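Local coordinates for nitroreductase family protein (Clostridium novyi, PDB 3G14) that probably acts as an oxidoreductase of the nitroreductase family, whose members typically use a bound flavin mononucleotide, at residues Trp178-Phe182 with Met183-Val187. Residues are numbered along the deposited sequence; the frame is centred on the assembly and turned at random.
Sequences WGTSF and MESNV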
ATOM      1  N   TRP B 178      -0.537  16.225 -16.907  1.00 17.34           N
ATOM      2  CA  TRP B 178       0.774  15.622 -16.699  1.00 16.03           C
ATOM      3  C   TRP B 178       1.881  16.607 -17.099  1.00 15.68           C
ATOM      4  O   TRP B 178       1.863  17.168 -18.202  1.00 15.06           O
ATOM      5  CB  TRP B 178       0.877  14.331 -17.528  1.00 16.44           C
ATOM      6  CG  TRP B 178       2.184  13.641 -17.410  1.00 15.48           C
ATOM      7  CD1 TRP B 178       3.239  13.696 -18.277  1.00 18.05           C
ATOM      8  CD2 TRP B 178       2.566  12.755 -16.363  1.00 17.31           C
ATOM      9  NE1 TRP B 178       4.274  12.917 -17.801  1.00 18.92           N
ATOM     10  CE2 TRP B 178       3.884  12.327 -16.631  1.00 16.60           C
ATOM     11  CE3 TRP B 178       1.938  12.313 -15.200  1.00 20.51           C
ATOM     12  CZ2 TRP B 178       4.567  11.435 -15.799  1.00 16.05           C
ATOM     13  CZ3 TRP B 178       2.634  11.454 -14.350  1.00 21.78           C
ATOM     14  CH2 TRP B 178       3.931  11.011 -14.669  1.00 16.78           C
ATOM     15  N   GLY B 179       2.833  16.833 -16.190  1.00 17.57           N
ATOM     16  CA  GLY B 179       3.960  17.746 -16.457  1.00 15.64           C
ATOM     17  C   GLY B 179       3.786  19.176 -15.968  1.00 19.05           C
ATOM     18  O   GLY B 179       4.758  19.930 -15.925  1.00 19.84           O
ATOM     19  N   THR B 180       2.558  19.576 -15.642  1.00 16.63           N
ATOM     20  CA  THR B 180       2.296  20.912 -15.104  1.00 14.91           C
ATOM     21  C   THR B 180       2.377  20.886 -13.559  1.00 14.86           C
ATOM     22  O   THR B 180       1.540  20.295 -12.881  1.00 12.78           O
ATOM     23  CB  THR B 180       0.916  21.444 -15.551  1.00 15.46           C
ATOM     24  OG1 THR B 180       0.877  21.509 -16.987  1.00 17.19           O
ATOM     25  CG2 THR B 180       0.634  22.839 -14.964  1.00 13.62           C
ATOM     26  N   SER B 181       3.412  21.530 -13.042  1.00 14.59           N
ATOM     27  CA  SER B 181       3.684  21.619 -11.614  1.00 16.92           C
ATOM     28  C   SER B 181       2.526  22.169 -10.777  1.00 16.64           C
ATOM     29  O   SER B 181       2.025  23.274 -11.027  1.00 18.51           O
ATOM     30  CB  SER B 181       4.900  22.521 -11.412  1.00 19.59           C
ATOM     31  OG  SER B 181       5.143  22.738 -10.036  1.00 21.99           O
ATOM     32  N   PHE B 182       2.111  21.404  -9.771  1.00 19.62           N
ATOM     33  CA  PHE B 182       1.093  21.871  -8.832  1.00 19.13           C
ATOM     34  C   PHE B 182       1.651  23.079  -8.057  1.00 20.56           C
ATOM     35  O   PHE B 182       1.013  24.137  -7.957  1.00 22.06           O
ATOM     36  CB  PHE B 182       0.700  20.783  -7.821  1.00 19.97           C
ATOM     37  CG  PHE B 182      -0.319  21.243  -6.819  1.00 21.56           C
ATOM     38  CD1 PHE B 182      -1.684  21.154  -7.099  1.00 26.63           C
ATOM     39  CD2 PHE B 182       0.080  21.812  -5.607  1.00 21.03           C
ATOM     40  CE1 PHE B 182      -2.630  21.596  -6.181  1.00 23.05           C
ATOM     41  CE2 PHE B 182      -0.867  22.265  -4.679  1.00 23.79           C
ATOM     42  CZ  PHE B 182      -2.217  22.165  -4.967  1.00 22.33           C
HETATM   43  N   MSE B 183       2.821  22.895  -7.475  1.00 21.36           N
HETATM   44  CA  MSE B 183       3.297  23.890  -6.507  1.00 24.46           C
HETATM   45  C   MSE B 183       3.772  25.176  -7.151  1.00 26.63           C
HETATM   46  O   MSE B 183       3.772  26.205  -6.492  1.00 29.15           O
HETATM   47  CB  MSE B 183       4.380  23.329  -5.604  1.00 22.14           C
HETATM   48  CG  MSE B 183       3.887  22.332  -4.515  1.00 17.35           C
HETATM   49 SE   MSE B 183       5.458  21.513  -3.885  0.75 29.58          SE
HETATM   50  CE  MSE B 183       6.049  23.022  -2.769  1.00 32.33           C
ATOM     51  N   GLU B 184       4.169  25.132  -8.414  1.00 28.61           N
ATOM     52  CA  GLU B 184       4.654  26.329  -9.088  1.00 34.49           C
ATOM     53  C   GLU B 184       3.534  27.062  -9.806  1.00 36.44           C
ATOM     54  O   GLU B 184       3.751  28.142 -10.327  1.00 37.22           O
ATOM     55  CB  GLU B 184       5.735  25.976 -10.100  1.00 33.13           C
ATOM     56  CG  GLU B 184       6.955  25.276  -9.517  1.00 40.03           C
ATOM     57  CD  GLU B 184       7.891  24.804 -10.611  1.00 38.94           C
ATOM     58  OE1 GLU B 184       8.137  25.597 -11.541  1.00 53.32           O
ATOM     59  OE2 GLU B 184       8.367  23.650 -10.561  1.00 47.08           O
ATOM     60  N   SER B 185       2.340  26.482  -9.860  1.00 40.16           N
ATOM     61  CA  SER B 185       1.246  27.108 -10.605  1.00 42.62           C
ATOM     62  C   SER B 185       0.366  27.993  -9.716  1.00 45.01           C
ATOM     63  O   SER B 185       0.245  27.770  -8.507  1.00 44.60           O
ATOM     64  CB  SER B 185       0.398  26.043 -11.311  1.00 42.91           C
ATOM     65  OG  SER B 185       1.149  25.421 -12.352  1.00 40.20           O
ATOM     66  N   ASN B 186      -0.234  29.009 -10.333  1.00 47.61           N
ATOM     67  CA  ASN B 186      -1.331  29.746  -9.718  1.00 48.99           C
ATOM     68  C   ASN B 186      -2.569  28.862  -9.864  1.00 50.29           C
ATOM     69  O   ASN B 186      -3.362  29.040 -10.800  1.00 50.84           O
ATOM     70  CB  ASN B 186      -1.542  31.099 -10.409  1.00 48.22           C
ATOM     71  N   VAL B 187      -2.708  27.899  -8.950  1.00 51.14           N
ATOM     72  CA  VAL B 187      -3.722  26.836  -9.064  1.00 51.25           C
ATOM     73  C   VAL B 187      -5.124  27.337  -8.701  1.00 52.50           C
ATOM     74  O   VAL B 187      -5.923  27.672  -9.583  1.00 53.66           O
ATOM     75  CB  VAL B 187      -3.362  25.598  -8.180  1.00 50.60           C
ATOM     76  CG1 VAL B 187      -1.965  25.072  -8.524  1.00 45.69           C
ATOM     77  CG2 VAL B 187      -3.436  25.938  -6.700  1.00 51.36           C
TER
HETATM   78  O   HOH W   1      -0.074  25.587  -5.963  1.00 40.51           O
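Ser185 reaches back to Ser181: its OG donates to Ser181 O at 2.7 Å, nearly end-on to the carbonyl (C=O...donor 162°). A chi1 of 175° swings Ser181 OG away from its own N and toward the Glu184 amide, where it accepts a hydrogen bond from Glu184 N at 3.1 Å (N-H...O 149°); it also bonds to Asp170 OD1. A type I beta turn from Phe182 to Ser185 is closed by Ser185 N to Phe182 O, a longer 3.3 Å bond whose donor sits well above the carbonyl plane. The tight side is the buried Phe182 ring, packed against Leu28 of helix 24-35 and against Leu173 and Val50 of the sheet. Selenomethionine Met183 brings CG to the ring edge, 4.0 Å from Phe182 CD2. Val187 CG1 lies over one face, offset toward the rim and 4.2 Å from Phe182 CD1. The outer side is looser: Glu184 is exposed, its CG against Ser181 OG, and a water donates to Phe182 O at 2.7 Å but only weakly to Ser185 O. Glu184 OE2 lies near Asp170 OD2, a like-charge approach that may raise the pKa of one carboxylate, although solvent would screen it. Ser185 thus closes the turn on itself, while Ser181 OG, through Asp170, and the Phe182 ring tie the last modelled residues to the body of the protein.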